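Local coordinates for periplasmic sugar-binding protein (Chloroflexus aurantiacus, PDB 4RXU), which probably captures sugars in the periplasm for an ABC-type transporter and holds beta-D-glucopyranose in its pocket, at residues K74-E77 with N78-L82; Q181-A185 with D186-V190; K228-A231 with E232-T236; T342-R345 with D346-R349. All blocks are in the same frame, centred on the assembly; numbering follows the deposited sequence.

Contact 1: residues K74-E77 with N78-L82; sequences KEKE and NVEAL
E80 reaches back one turn of helix 72-84 to K76, the i to i+4 salt bridge of an alpha helix. The helix belongs to a beta-alpha-beta unit of the periplasmic binding protein fold, between the parallel strands 61-67 and 89-92.

The side chain of E80 can be followed atom by atom. Its CB sits over the carbonyl of the preceding turn, 3.5 Å from E77 O. With CG placed anti to its own carbonyl carbon (chi1 -64°), the chain turns back along the helix, and E80 CG packs 3.2 Å from K76 O. From there it runs extended, E80 CD coming 3.4 Å from K76 NZ, and the carboxylate splits its work. E80 OE1 lies 3.7 Å from E77 CA, whereas OE2 meets the lysine ammonium in the salt bridge. The modelled 2.4 Å between E80 OE2 and K76 NZ is so short that its exact length is doubtful. K76 stays extended until a bend at chi4 turns its NZ over to the carboxylate, and the two side chains cross obliquely.

On the inner side of the helix, V79 and L82 turn onto strand 89-92 and N78 onto strand 61-67, while E75 OE2 takes the backbone N-H of H95. K74 sends its ammonium out of the contact to Q69 OE1. Four successive i to i+4 backbone bonds hold this framework, the first from N78 N to K74 O at 2.8 Å. Against the next carbonyl along, V79 rests its CG2 branch 3.5 Å from E75 O.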
ATOM      1  N   LYS A  74      18.237 -11.643  -0.393  1.00 11.20           N
ATOM      2  CA  LYS A  74      17.516 -12.890  -0.684  1.00 11.67           C
ATOM      3  C   LYS A  74      16.661 -12.718  -1.937  1.00  9.00           C
ATOM      4  O   LYS A  74      16.544 -13.615  -2.746  1.00 10.12           O
ATOM      5  CB  LYS A  74      16.640 -13.315   0.484  1.00  9.78           C
ATOM      6  CG  LYS A  74      15.858 -14.590   0.237  1.00 12.61           C
ATOM      7  CD  LYS A  74      16.769 -15.788   0.088  1.00 12.55           C
ATOM      8  CE  LYS A  74      16.077 -17.130  -0.067  1.00 14.74           C
ATOM      9  NZ  LYS A  74      15.396 -17.611   1.145  1.00 20.74           N
ATOM     10  N   GLU A  75      16.050 -11.551  -2.077  1.00  8.30           N
ATOM     11  CA  GLU A  75      15.288 -11.239  -3.276  1.00 10.34           C
ATOM     12  C   GLU A  75      16.107 -11.443  -4.558  1.00  9.01           C
ATOM     13  O   GLU A  75      15.672 -12.070  -5.508  1.00  9.72           O
ATOM     14  CB  GLU A  75      14.803  -9.806  -3.139  1.00  9.59           C
ATOM     15  CG  GLU A  75      14.105  -9.247  -4.353  1.00 10.21           C
ATOM     16  CD  GLU A  75      13.765  -7.812  -4.062  1.00 10.41           C
ATOM     17  OE1 GLU A  75      14.593  -6.925  -4.412  1.00 12.84           O
ATOM     18  OE2 GLU A  75      12.718  -7.583  -3.411  1.00 11.81           O
ATOM     19  N   LYS A  76      17.331 -10.950  -4.522  1.00 10.38           N
ATOM     20  CA  LYS A  76      18.199 -11.080  -5.664  1.00 13.25           C
ATOM     21  C   LYS A  76      18.514 -12.554  -5.915  1.00  9.42           C
ATOM     22  O   LYS A  76      18.500 -12.985  -7.074  1.00 10.23           O
ATOM     23  CB  LYS A  76      19.483 -10.255  -5.516  1.00 13.34           C
ATOM     24  CG  LYS A  76      20.303 -10.250  -6.794  1.00 15.98           C
ATOM     25  CD  LYS A  76      21.530  -9.390  -6.665  1.00 22.39           C
ATOM     26  CE  LYS A  76      22.171  -9.117  -8.019  1.00 29.67           C
ATOM     27  NZ  LYS A  76      22.568 -10.419  -8.602  1.00 47.99           N
ATOM     28  N   GLU A  77      18.791 -13.306  -4.854  1.00 10.89           N
ATOM     29  CA  GLU A  77      18.976 -14.748  -4.963  1.00 10.66           C
ATOM     30  C   GLU A  77      17.769 -15.411  -5.618  1.00 10.34           C
ATOM     31  O   GLU A  77      17.915 -16.231  -6.524  1.00 11.28           O
ATOM     32  CB  GLU A  77      19.231 -15.361  -3.584  1.00 13.58           C
ATOM     33  CG  GLU A  77      20.516 -14.890  -2.923  1.00 20.16           C
ATOM     34  CD  GLU A  77      21.061 -15.895  -1.929  1.00 26.44           C
ATOM     35  OE1 GLU A  77      20.285 -16.755  -1.463  1.00 39.40           O
ATOM     36  OE2 GLU A  77      22.268 -15.824  -1.611  1.00 35.03           O
ATOM     37  N   ASN A  78      16.578 -15.050  -5.152  1.00 10.71           N
ATOM     38  CA  ASN A  78      15.354 -15.595  -5.694  1.00 10.68           C
ATOM     39  C   ASN A  78      15.300 -15.373  -7.196  1.00 11.80           C
ATOM     40  O   ASN A  78      14.955 -16.285  -7.971  1.00 11.01           O
ATOM     41  CB  ASN A  78      14.134 -14.948  -5.032  1.00 12.13           C
ATOM     42  CG  ASN A  78      13.861 -15.444  -3.627  1.00 11.20           C
ATOM     43  OD1 ASN A  78      13.142 -14.749  -2.864  1.00 15.16           O
ATOM     44  ND2 ASN A  78      14.333 -16.623  -3.285  1.00 11.11           N
ATOM     45  N   VAL A  79      15.601 -14.147  -7.607  1.00  9.17           N
ATOM     46  CA  VAL A  79      15.613 -13.839  -9.037  1.00 11.05           C
ATOM     47  C   VAL A  79      16.638 -14.719  -9.749  1.00 12.76           C
ATOM     48  O   VAL A  79      16.364 -15.272 -10.811  1.00 12.17           O
ATOM     49  CB  VAL A  79      15.856 -12.345  -9.285  1.00  9.76           C
ATOM     50  CG1 VAL A  79      16.070 -12.023 -10.756  1.00 13.27           C
ATOM     51  CG2 VAL A  79      14.656 -11.566  -8.778  1.00 11.48           C
ATOM     52  N   GLU A  80      17.831 -14.841  -9.168  1.00 11.47           N
ATOM     53  CA  GLU A  80      18.870 -15.631  -9.823  1.00 13.15           C
ATOM     54  C   GLU A  80      18.461 -17.108  -9.969  1.00 10.70           C
ATOM     55  O   GLU A  80      18.728 -17.744 -11.005  1.00 13.05           O
ATOM     56  CB  GLU A  80      20.205 -15.461  -9.108  1.00 15.35           C
ATOM     57  CG  GLU A  80      20.721 -14.021  -9.192  1.00 17.12           C
ATOM     58  CD  GLU A  80      21.869 -13.700  -8.266  1.00 29.63           C
ATOM     59  OE1 GLU A  80      21.930 -14.273  -7.165  1.00 27.60           O
ATOM     60  OE2 GLU A  80      22.707 -12.841  -8.645  1.00 32.20           O
ATOM     61  N   ALA A  81      17.767 -17.633  -8.959  1.00 12.06           N
ATOM     62  CA  ALA A  81      17.299 -19.028  -8.984  1.00 12.75           C
ATOM     63  C   ALA A  81      16.283 -19.209 -10.093  1.00 12.14           C
ATOM     64  O   ALA A  81      16.303 -20.201 -10.807  1.00 15.08           O
ATOM     65  CB  ALA A  81      16.678 -19.409  -7.662  1.00 15.43           C
ATOM     66  N   LEU A  82      15.403 -18.222 -10.253  1.00 12.81           N
ATOM     67  CA  LEU A  82      14.358 -18.319 -11.267  1.00 13.34           C
ATOM     68  C   LEU A  82      14.957 -18.222 -12.675  1.00 12.17           C
ATOM     69  O   LEU A  82      14.554 -18.938 -13.590  1.00 13.22           O
ATOM     70  CB  LEU A  82      13.322 -17.226 -11.048  1.00 12.94           C
ATOM     71  CG  LEU A  82      12.435 -17.474  -9.820  1.00 10.59           C
ATOM     72  CD1 LEU A  82      11.612 -16.224  -9.505  1.00 12.10           C
ATOM     73  CD2 LEU A  82      11.545 -18.708  -9.962  1.00 12.58           C
TER

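Contact 2: residues Q181-A185 with D186-V190; sequences QPKIA and DGTFV
D186 OD1, on a carboxylate that reaches back to K183, is gripped twice by T188, whose backbone N lies 2.9 Å and hydroxyl OG1 2.7 Å from it. Both donors arrive from the same face of the carboxylate plane. The bond from T188 N makes an Asx turn, and this turn leads helix 167-185 into strand 189-191, the last step of a parallel beta-alpha-beta unit that starts at strand 155-159.

The other oxygen faces the lysine. D186 OD2 offers its syn lone pair to K183 NZ at 2.8 Å, a salt bridge, and the same ammonium gives a weak bond to T188 OG1 at 3.2 Å. K183 arrives there because its chain is folded at both chi2 and chi3, which curls the amine round toward the turn instead of letting it extend. Lysine, aspartate and threonine thus form a small polar cluster in which each touches the other two, and the carboxylate is fixed in rotation by bonds at both oxygens.

Backbone bonds carry the chain through the turn. G187, the first residue to leave helical angles, has a positive phi of 89° and gives its N-H to I184 O, approaching well above the carbonyl plane. F189 N then returns 2.9 Å to K183 O. The phenylalanine ring lies against helix 135-148 and meets Y247 edge-to-face, while K183 CB lies 3.8 Å from F189 CD2. One water spans the helix end and the strand, donating to two carbonyl oxygens, 2.8 Å to I184 O and 2.7 Å to F189 O.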
ATOM      1  N   GLN A 181      -2.847  19.191   3.080  1.00  9.01           N
ATOM      2  CA  GLN A 181      -2.055  20.390   3.254  1.00 11.45           C
ATOM      3  C   GLN A 181      -2.902  21.677   3.176  1.00  9.97           C
ATOM      4  O   GLN A 181      -2.765  22.559   4.033  1.00 10.09           O
ATOM      5  CB  GLN A 181      -0.847  20.405   2.304  1.00  9.96           C
ATOM      6  CG  GLN A 181       0.050  21.630   2.447  1.00 10.69           C
ATOM      7  CD  GLN A 181      -0.499  22.879   1.746  1.00 13.84           C
ATOM      8  OE1 GLN A 181      -1.112  22.793   0.672  1.00 13.32           O
ATOM      9  NE2 GLN A 181      -0.249  24.050   2.343  1.00 15.20           N
ATOM     10  N   PRO A 182      -3.800  21.781   2.183  1.00 10.90           N
ATOM     11  CA  PRO A 182      -4.624  22.990   2.186  1.00 10.59           C
ATOM     12  C   PRO A 182      -5.482  23.125   3.435  1.00 10.38           C
ATOM     13  O   PRO A 182      -5.762  24.227   3.871  1.00 10.47           O
ATOM     14  CB  PRO A 182      -5.536  22.791   0.983  1.00 13.72           C
ATOM     15  CG  PRO A 182      -4.770  21.912   0.069  1.00 13.81           C
ATOM     16  CD  PRO A 182      -3.955  21.012   0.937  1.00 11.80           C
ATOM     17  N   LYS A 183      -5.932  22.002   3.973  1.00  9.61           N
ATOM     18  CA  LYS A 183      -6.762  21.999   5.181  1.00 10.87           C
ATOM     19  C   LYS A 183      -5.985  22.148   6.488  1.00 12.05           C
ATOM     20  O   LYS A 183      -6.563  22.323   7.549  1.00 12.73           O
ATOM     21  CB  LYS A 183      -7.629  20.742   5.191  1.00 13.31           C
ATOM     22  CG  LYS A 183      -8.514  20.648   3.950  1.00 11.78           C
ATOM     23  CD  LYS A 183      -9.396  21.855   3.736  1.00 15.43           C
ATOM     24  CE  LYS A 183     -10.377  21.993   4.870  1.00 16.26           C
ATOM     25  NZ  LYS A 183     -11.161  23.241   4.657  1.00 15.39           N
ATOM     26  N   ILE A 184      -4.658  22.069   6.402  1.00 10.31           N
ATOM     27  CA  ILE A 184      -3.789  22.461   7.508  1.00 10.29           C
ATOM     28  C   ILE A 184      -3.498  23.957   7.381  1.00  9.14           C
ATOM     29  O   ILE A 184      -3.605  24.731   8.354  1.00 11.61           O
ATOM     30  CB  ILE A 184      -2.476  21.623   7.510  1.00  8.95           C
ATOM     31  CG1 ILE A 184      -2.830  20.143   7.680  1.00 10.68           C
ATOM     32  CG2 ILE A 184      -1.553  22.081   8.640  1.00 10.00           C
ATOM     33  CD1 ILE A 184      -1.753  19.184   7.227  1.00 11.93           C
ATOM     34  N   ALA A 185      -3.124  24.374   6.176  1.00  7.94           N
ATOM     35  CA  ALA A 185      -2.858  25.804   5.922  1.00 10.03           C
ATOM     36  C   ALA A 185      -4.039  26.718   6.265  1.00 11.14           C
ATOM     37  O   ALA A 185      -3.845  27.848   6.732  1.00 12.18           O
ATOM     38  CB  ALA A 185      -2.408  26.005   4.484  1.00 12.50           C
ATOM     39  N   ASP A 186      -5.262  26.206   6.087  1.00 11.70           N
ATOM     40  CA  ASP A 186      -6.474  27.021   6.373  1.00 13.81           C
ATOM     41  C   ASP A 186      -6.980  26.902   7.816  1.00 14.58           C
ATOM     42  O   ASP A 186      -7.988  27.505   8.183  1.00 15.15           O
ATOM     43  CB  ASP A 186      -7.600  26.765   5.366  1.00 12.71           C
ATOM     44  CG  ASP A 186      -8.349  25.489   5.606  1.00 12.85           C
ATOM     45  OD1 ASP A 186      -8.121  24.788   6.618  1.00 12.85           O
ATOM     46  OD2 ASP A 186      -9.211  25.218   4.744  1.00 13.10           O
ATOM     47  N   GLY A 187      -6.255  26.140   8.631  1.00 11.54           N
ATOM     48  CA  GLY A 187      -6.539  26.026  10.066  1.00 14.59           C
ATOM     49  C   GLY A 187      -7.530  24.933  10.452  1.00 14.44           C
ATOM     50  O   GLY A 187      -7.796  24.745  11.639  1.00 14.01           O
ATOM     51  N   THR A 188      -8.029  24.180   9.472  1.00 10.27           N
ATOM     52  CA  THR A 188      -8.972  23.115   9.787  1.00 11.72           C
ATOM     53  C   THR A 188      -8.343  22.036  10.653  1.00 12.27           C
ATOM     54  O   THR A 188      -8.922  21.614  11.657  1.00 12.98           O
ATOM     55  CB  THR A 188      -9.543  22.492   8.510  1.00 12.39           C
ATOM     56  OG1 THR A 188     -10.207  23.508   7.749  1.00 12.45           O
ATOM     57  CG2 THR A 188     -10.536  21.376   8.843  1.00 11.95           C
ATOM     58  N   PHE A 189      -7.155  21.595  10.242  1.00 10.82           N
ATOM     59  CA  PHE A 189      -6.378  20.614  10.979  1.00  8.99           C
ATOM     60  C   PHE A 189      -5.109  21.216  11.579  1.00  9.76           C
ATOM     61  O   PHE A 189      -4.498  22.121  11.002  1.00 11.81           O
ATOM     62  CB  PHE A 189      -5.945  19.474  10.072  1.00  9.37           C
ATOM     63  CG  PHE A 189      -7.054  18.594   9.610  1.00 11.73           C
ATOM     64  CD1 PHE A 189      -7.772  17.832  10.520  1.00 10.41           C
ATOM     65  CD2 PHE A 189      -7.352  18.496   8.245  1.00 14.42           C
ATOM     66  CE1 PHE A 189      -8.771  16.985  10.072  1.00 13.16           C
ATOM     67  CE2 PHE A 189      -8.353  17.654   7.799  1.00 16.67           C
ATOM     68  CZ  PHE A 189      -9.070  16.904   8.714  1.00 15.83           C
ATOM     69  N   VAL A 190      -4.706  20.652  12.708  1.00  8.63           N
ATOM     70  CA  VAL A 190      -3.459  20.990  13.353  1.00  9.96           C
ATOM     71  C   VAL A 190      -2.700  19.703  13.580  1.00 10.14           C
ATOM     72  O   VAL A 190      -3.195  18.797  14.243  1.00 10.44           O
ATOM     73  CB  VAL A 190      -3.679  21.706  14.696  1.00 11.74           C
ATOM     74  CG1 VAL A 190      -2.382  21.909  15.455  1.00 10.67           C
ATOM     75  CG2 VAL A 190      -4.359  23.041  14.476  1.00 13.67           C
TER
HETATM   76  O   HOH W   1      -3.295  24.500  11.105  1.00 20.28           O

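Contact 3: residues K228-A231 with E232-T236; sequences KNLA and EANLT
Residues 228-231 and 232-236 form consecutive turns of the alpha helix 224-237, joined by four i to i+4 backbone bonds, the one from N234 N to L230 O being 2.8 Å long with an angle of 167° at the hydrogen. T236 adds a side-chain bond of its own, its OG1 giving 2.9 Å to E232 O from the opposite face of that carbonyl to its own backbone N.

Two i to i+4 pairs of side chains follow this backbone. K228 and E232 run alongside each other, pointing the same way, but this is a loose pairing of opposite charges, since K228 NZ and E232 OE2 stay 4.9 Å apart. E232 is bent at chi2 (-69°), which leaves OE2 beside K228 CE, and its CG is packed 3.2 Å from K228 O. L230 and N234 cross at a slant, L230 CD1 lying 3.9 Å from N234 ND2.

The amide has its stronger partners elsewhere: N234 OD1 accepts from both Y160 OH and N193 ND2. A leucine in its place would probably leave these two donors without their shared acceptor and free the tyrosine and asparagine to turn.

The buried A231 and its neighbours place the helix in the fold. A231 and E232 rest on A262 of helix 253-264, L235 on F263 of the same helix, and L230 and A231 on Y160, just beyond strand 155-159 of the four-stranded parallel sheet.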
ATOM      1  N   LYS A 228       1.695   0.719  16.712  1.00 10.74           N
ATOM      2  CA  LYS A 228       1.049   0.883  18.013  1.00 12.05           C
ATOM      3  C   LYS A 228       1.927   1.698  18.949  1.00 12.93           C
ATOM      4  O   LYS A 228       1.461   2.629  19.609  1.00 11.25           O
ATOM      5  CB  LYS A 228       0.715  -0.459  18.666  1.00 14.88           C
ATOM      6  CG  LYS A 228      -0.124  -0.285  19.931  1.00 13.78           C
ATOM      7  CD  LYS A 228      -0.688  -1.585  20.448  1.00 22.45           C
ATOM      8  CE  LYS A 228      -1.731  -1.290  21.503  1.00 23.35           C
ATOM      9  NZ  LYS A 228      -2.067  -2.493  22.289  1.00 25.33           N
ATOM     10  N   ASN A 229       3.202   1.341  18.994  1.00 11.45           N
ATOM     11  CA  ASN A 229       4.143   2.058  19.848  1.00 11.55           C
ATOM     12  C   ASN A 229       4.321   3.522  19.504  1.00 10.78           C
ATOM     13  O   ASN A 229       4.388   4.367  20.408  1.00 11.93           O
ATOM     14  CB  ASN A 229       5.480   1.360  19.820  1.00 13.01           C
ATOM     15  CG  ASN A 229       5.406   0.030  20.491  1.00 16.32           C
ATOM     16  OD1 ASN A 229       4.413  -0.287  21.157  1.00 18.75           O
ATOM     17  ND2 ASN A 229       6.419  -0.756  20.329  1.00 15.72           N
ATOM     18  N   LEU A 230       4.367   3.819  18.210  1.00  9.36           N
ATOM     19  CA  LEU A 230       4.441   5.199  17.783  1.00 11.02           C
ATOM     20  C   LEU A 230       3.187   5.959  18.205  1.00 11.82           C
ATOM     21  O   LEU A 230       3.280   7.050  18.728  1.00 10.16           O
ATOM     22  CB  LEU A 230       4.645   5.298  16.281  1.00 12.49           C
ATOM     23  CG  LEU A 230       4.875   6.705  15.736  1.00 11.44           C
ATOM     24  CD1 LEU A 230       6.111   7.370  16.356  1.00 12.12           C
ATOM     25  CD2 LEU A 230       4.992   6.647  14.221  1.00 13.53           C
ATOM     26  N   ALA A 231       2.016   5.361  18.009  1.00  9.97           N
ATOM     27  CA  ALA A 231       0.777   6.016  18.440  1.00 10.73           C
ATOM     28  C   ALA A 231       0.806   6.270  19.950  1.00 10.68           C
ATOM     29  O   ALA A 231       0.455   7.353  20.416  1.00 12.50           O
ATOM     30  CB  ALA A 231      -0.431   5.184  18.026  1.00 10.99           C
ATOM     31  N   GLU A 232       1.260   5.281  20.705  1.00 10.77           N
ATOM     32  CA  GLU A 232       1.360   5.404  22.182  1.00 11.36           C
ATOM     33  C   GLU A 232       2.319   6.531  22.580  1.00 14.63           C
ATOM     34  O   GLU A 232       2.013   7.355  23.446  1.00 13.46           O
ATOM     35  CB  GLU A 232       1.791   4.081  22.838  1.00 14.30           C
ATOM     36  CG  GLU A 232       0.781   2.949  22.724  1.00 15.71           C
ATOM     37  CD  GLU A 232      -0.496   3.130  23.524  1.00 26.56           C
ATOM     38  OE1 GLU A 232      -0.792   4.246  24.019  1.00 19.34           O
ATOM     39  OE2 GLU A 232      -1.237   2.120  23.610  1.00 33.16           O
ATOM     40  N   ALA A 233       3.473   6.577  21.919  1.00 12.59           N
ATOM     41  CA  ALA A 233       4.442   7.662  22.134  1.00 11.85           C
ATOM     42  C   ALA A 233       3.840   9.031  21.816  1.00 11.71           C
ATOM     43  O   ALA A 233       3.977   9.986  22.583  1.00 13.98           O
ATOM     44  CB  ALA A 233       5.713   7.420  21.321  1.00 14.02           C
ATOM     45  N   ASN A 234       3.168   9.115  20.674  1.00 10.89           N
ATOM     46  CA  ASN A 234       2.497  10.337  20.271  1.00 11.65           C
ATOM     47  C   ASN A 234       1.449  10.784  21.281  1.00 12.44           C
ATOM     48  O   ASN A 234       1.342  11.962  21.566  1.00 12.29           O
ATOM     49  CB  ASN A 234       1.806  10.154  18.931  1.00 11.34           C
ATOM     50  CG  ASN A 234       2.756   9.955  17.764  1.00 11.53           C
ATOM     51  OD1 ASN A 234       2.302   9.562  16.709  1.00 10.70           O
ATOM     52  ND2 ASN A 234       4.036  10.276  17.915  1.00 11.93           N
ATOM     53  N   LEU A 235       0.660   9.830  21.777  1.00 10.84           N
ATOM     54  CA  LEU A 235      -0.386  10.132  22.737  1.00 11.55           C
ATOM     55  C   LEU A 235       0.174  10.547  24.091  1.00 15.77           C
ATOM     56  O   LEU A 235      -0.365  11.461  24.718  1.00 16.21           O
ATOM     57  CB  LEU A 235      -1.337   8.957  22.877  1.00 10.76           C
ATOM     58  CG  LEU A 235      -2.265   8.766  21.672  1.00 12.72           C
ATOM     59  CD1 LEU A 235      -2.874   7.374  21.789  1.00 14.84           C
ATOM     60  CD2 LEU A 235      -3.338   9.860  21.549  1.00 16.19           C
ATOM     61  N   THR A 236       1.286   9.929  24.476  1.00 12.91           N
ATOM     62  CA  THR A 236       1.979  10.268  25.706  1.00 13.85           C
ATOM     63  C   THR A 236       2.536  11.691  25.658  1.00 15.97           C
ATOM     64  O   THR A 236       2.529  12.405  26.663  1.00 22.34           O
ATOM     65  CB  THR A 236       3.054   9.245  26.019  1.00 15.16           C
ATOM     66  OG1 THR A 236       2.410   7.989  26.295  1.00 16.02           O
ATOM     67  CG2 THR A 236       3.884   9.665  27.216  1.00 21.06           C
TER

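Contact 4: residues T342-R345 with D346-R349; sequences TVTR and DNVR
N347 bonds through both ends of its amide to the backbone of T342 and T344, its N-H and C=O both pointing at the chain in the plane of the group, in a strand-to-helix turn between strand 332-343 and helix 348-354. On one end N347 ND2 donates to T342 O at 2.9 Å, in the carbonyl plane and close to the plane of the amide. On the other N347 OD1 takes the N-H of T344, also at 2.9 Å and nearly straight, with 172° at the hydrogen. CG lies between the backbone N and the carbonyl carbon (chi1 69°), which brings the amide back to T342 and T344. N347 N adds a 3.2 Å bond to T344 O, from above that carbonyl's plane.

T344 and N347 stand at about a right angle. The threonine hydroxyl is held the same way, between its N and carbonyl carbon, and T344 OG1 accepts from D346 N at 3.2 Å in an ST turn. V343 and V348 also meet nearly perpendicularly, V343 CG1 coming 3.9 Å from V348 CB; V343 also touches A351.

Replacing N347 by an alanine is likely to leave T342 O and T344 N without the amide that joins them. R345 extends elsewhere, to I288 O, and water 2 bridges R345 O and R349 N.

The chemistry implies an amide fixed in rotation, its donor and its acceptor each spent on one backbone group, with the N-cap residue tying the turn rather than capping the helix.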
ATOM      1  N   THR A 342     -13.042   3.538  -1.846  1.00  8.81           N
ATOM      2  CA  THR A 342     -13.232   3.712  -0.425  1.00  9.28           C
ATOM      3  C   THR A 342     -14.382   2.856   0.111  1.00  9.19           C
ATOM      4  O   THR A 342     -15.494   2.894  -0.397  1.00 10.61           O
ATOM      5  CB  THR A 342     -13.500   5.172  -0.073  1.00  9.74           C
ATOM      6  OG1 THR A 342     -12.293   5.912  -0.246  1.00 11.96           O
ATOM      7  CG2 THR A 342     -13.970   5.312   1.384  1.00 11.49           C
ATOM      8  N   VAL A 343     -14.068   2.107   1.160  1.00  8.91           N
ATOM      9  CA  VAL A 343     -15.041   1.255   1.826  1.00  9.13           C
ATOM     10  C   VAL A 343     -15.268   1.701   3.263  1.00  8.98           C
ATOM     11  O   VAL A 343     -14.330   1.810   4.064  1.00 10.12           O
ATOM     12  CB  VAL A 343     -14.644  -0.222   1.736  1.00 11.44           C
ATOM     13  CG1 VAL A 343     -15.606  -1.072   2.557  1.00 10.78           C
ATOM     14  CG2 VAL A 343     -14.642  -0.621   0.264  1.00 13.74           C
ATOM     15  N   THR A 344     -16.542   1.911   3.567  1.00  9.80           N
ATOM     16  CA  THR A 344     -16.997   2.238   4.898  1.00 11.29           C
ATOM     17  C   THR A 344     -18.144   1.286   5.212  1.00 12.21           C
ATOM     18  O   THR A 344     -18.485   0.436   4.403  1.00 11.36           O
ATOM     19  CB  THR A 344     -17.548   3.667   4.933  1.00 12.52           C
ATOM     20  OG1 THR A 344     -18.725   3.758   4.101  1.00 14.70           O
ATOM     21  CG2 THR A 344     -16.501   4.632   4.441  1.00 13.30           C
ATOM     22  N   ARG A 345     -18.757   1.447   6.372  1.00 12.66           N
ATOM     23  CA  ARG A 345     -19.964   0.662   6.687  1.00 17.35           C
ATOM     24  C   ARG A 345     -21.057   0.748   5.625  1.00 16.17           C
ATOM     25  O   ARG A 345     -21.800  -0.210   5.397  1.00 23.44           O
ATOM     26  CB  ARG A 345     -20.569   1.153   7.964  1.00 17.67           C
ATOM     27  CG  ARG A 345     -19.818   0.716   9.171  1.00 19.03           C
ATOM     28  CD  ARG A 345     -20.309   1.553  10.325  1.00 30.26           C
ATOM     29  NE  ARG A 345     -20.237   0.832  11.577  1.00 23.43           N
ATOM     30  CZ  ARG A 345     -20.829   1.258  12.681  1.00 53.69           C
ATOM     31  NH1 ARG A 345     -21.516   2.385  12.650  1.00 32.63           N
ATOM     32  NH2 ARG A 345     -20.728   0.564  13.806  1.00 28.32           N
ATOM     33  N   ASP A 346     -21.176   1.911   4.998  1.00 18.70           N
ATOM     34  CA  ASP A 346     -22.279   2.156   4.055  1.00 22.82           C
ATOM     35  C   ASP A 346     -22.201   1.264   2.797  1.00 17.58           C
ATOM     36  O   ASP A 346     -23.229   0.939   2.222  1.00 20.26           O
ATOM     37  CB  ASP A 346     -22.338   3.647   3.690  1.00 27.88           C
ATOM     38  CG  ASP A 346     -22.509   4.549   4.928  1.00 54.23           C
ATOM     39  OD1 ASP A 346     -23.207   4.141   5.891  1.00 51.43           O
ATOM     40  OD2 ASP A 346     -21.923   5.657   4.949  1.00 49.24           O
ATOM     41  N   ASN A 347     -20.989   0.848   2.397  1.00 11.90           N
ATOM     42  CA  ASN A 347     -20.789   0.079   1.160  1.00 13.48           C
ATOM     43  C   ASN A 347     -19.948  -1.178   1.316  1.00 12.42           C
ATOM     44  O   ASN A 347     -19.538  -1.768   0.331  1.00 15.35           O
ATOM     45  CB  ASN A 347     -20.230   0.942   0.007  1.00 15.63           C
ATOM     46  CG  ASN A 347     -18.813   1.367   0.238  1.00 11.94           C
ATOM     47  OD1 ASN A 347     -18.402   1.466   1.379  1.00 15.06           O
ATOM     48  ND2 ASN A 347     -18.060   1.600  -0.835  1.00 13.25           N
ATOM     49  N   VAL A 348     -19.701  -1.603   2.545  1.00 10.53           N
ATOM     50  CA  VAL A 348     -18.894  -2.807   2.729  1.00 12.28           C
ATOM     51  C   VAL A 348     -19.503  -4.038   2.025  1.00 11.22           C
ATOM     52  O   VAL A 348     -18.796  -4.834   1.376  1.00 10.31           O
ATOM     53  CB  VAL A 348     -18.544  -3.078   4.195  1.00 18.30           C
ATOM     54  CG1 VAL A 348     -19.780  -3.136   5.070  1.00 15.29           C
ATOM     55  CG2 VAL A 348     -17.745  -4.359   4.294  1.00 26.15           C
ATOM     56  N   ARG A 349     -20.817  -4.173   2.127  1.00 12.16           N
ATOM     57  CA  ARG A 349     -21.477  -5.275   1.489  1.00 12.16           C
ATOM     58  C   ARG A 349     -21.364  -5.167  -0.031  1.00 11.42           C
ATOM     59  O   ARG A 349     -20.942  -6.128  -0.675  1.00 10.76           O
ATOM     60  CB  ARG A 349     -22.936  -5.391   1.936  1.00 13.29           C
ATOM     61  CG  ARG A 349     -23.606  -6.630   1.357  1.00 12.34           C
ATOM     62  CD  ARG A 349     -25.024  -6.741   1.860  1.00 14.79           C
ATOM     63  NE  ARG A 349     -25.062  -7.077   3.275  1.00 14.21           N
ATOM     64  CZ  ARG A 349     -24.965  -8.312   3.762  1.00 18.46           C
ATOM     65  NH1 ARG A 349     -24.801  -9.348   2.939  1.00 21.21           N
ATOM     66  NH2 ARG A 349     -25.022  -8.513   5.079  1.00 18.69           N
TER
HETATM   67  O   HOH W   2     -22.776  -2.121   3.434  1.00 17.52           O

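Read from the N terminus, the four contacts lie in series, and none nests in or crosses another; each joins neighbouring residues of one unbroken stretch. Contact 1 joins successive turns inside helix 72-84 and closes no loop, in the part of the fold built on strands 29-37, 61-67 and 89-92. Contact 2 turns helix 167-185 into strand 189-191, an edge strand of the four-stranded parallel sheet. Contact 3 stays within helix 224-237, whose neighbours include helix 253-264, with its centre about 23 Å from that of contact 2. Contact 4 links strand 332-343 of the mixed sheet to helix 348-354, about 40 Å between centres from contact 1 and across the chain's centre from it.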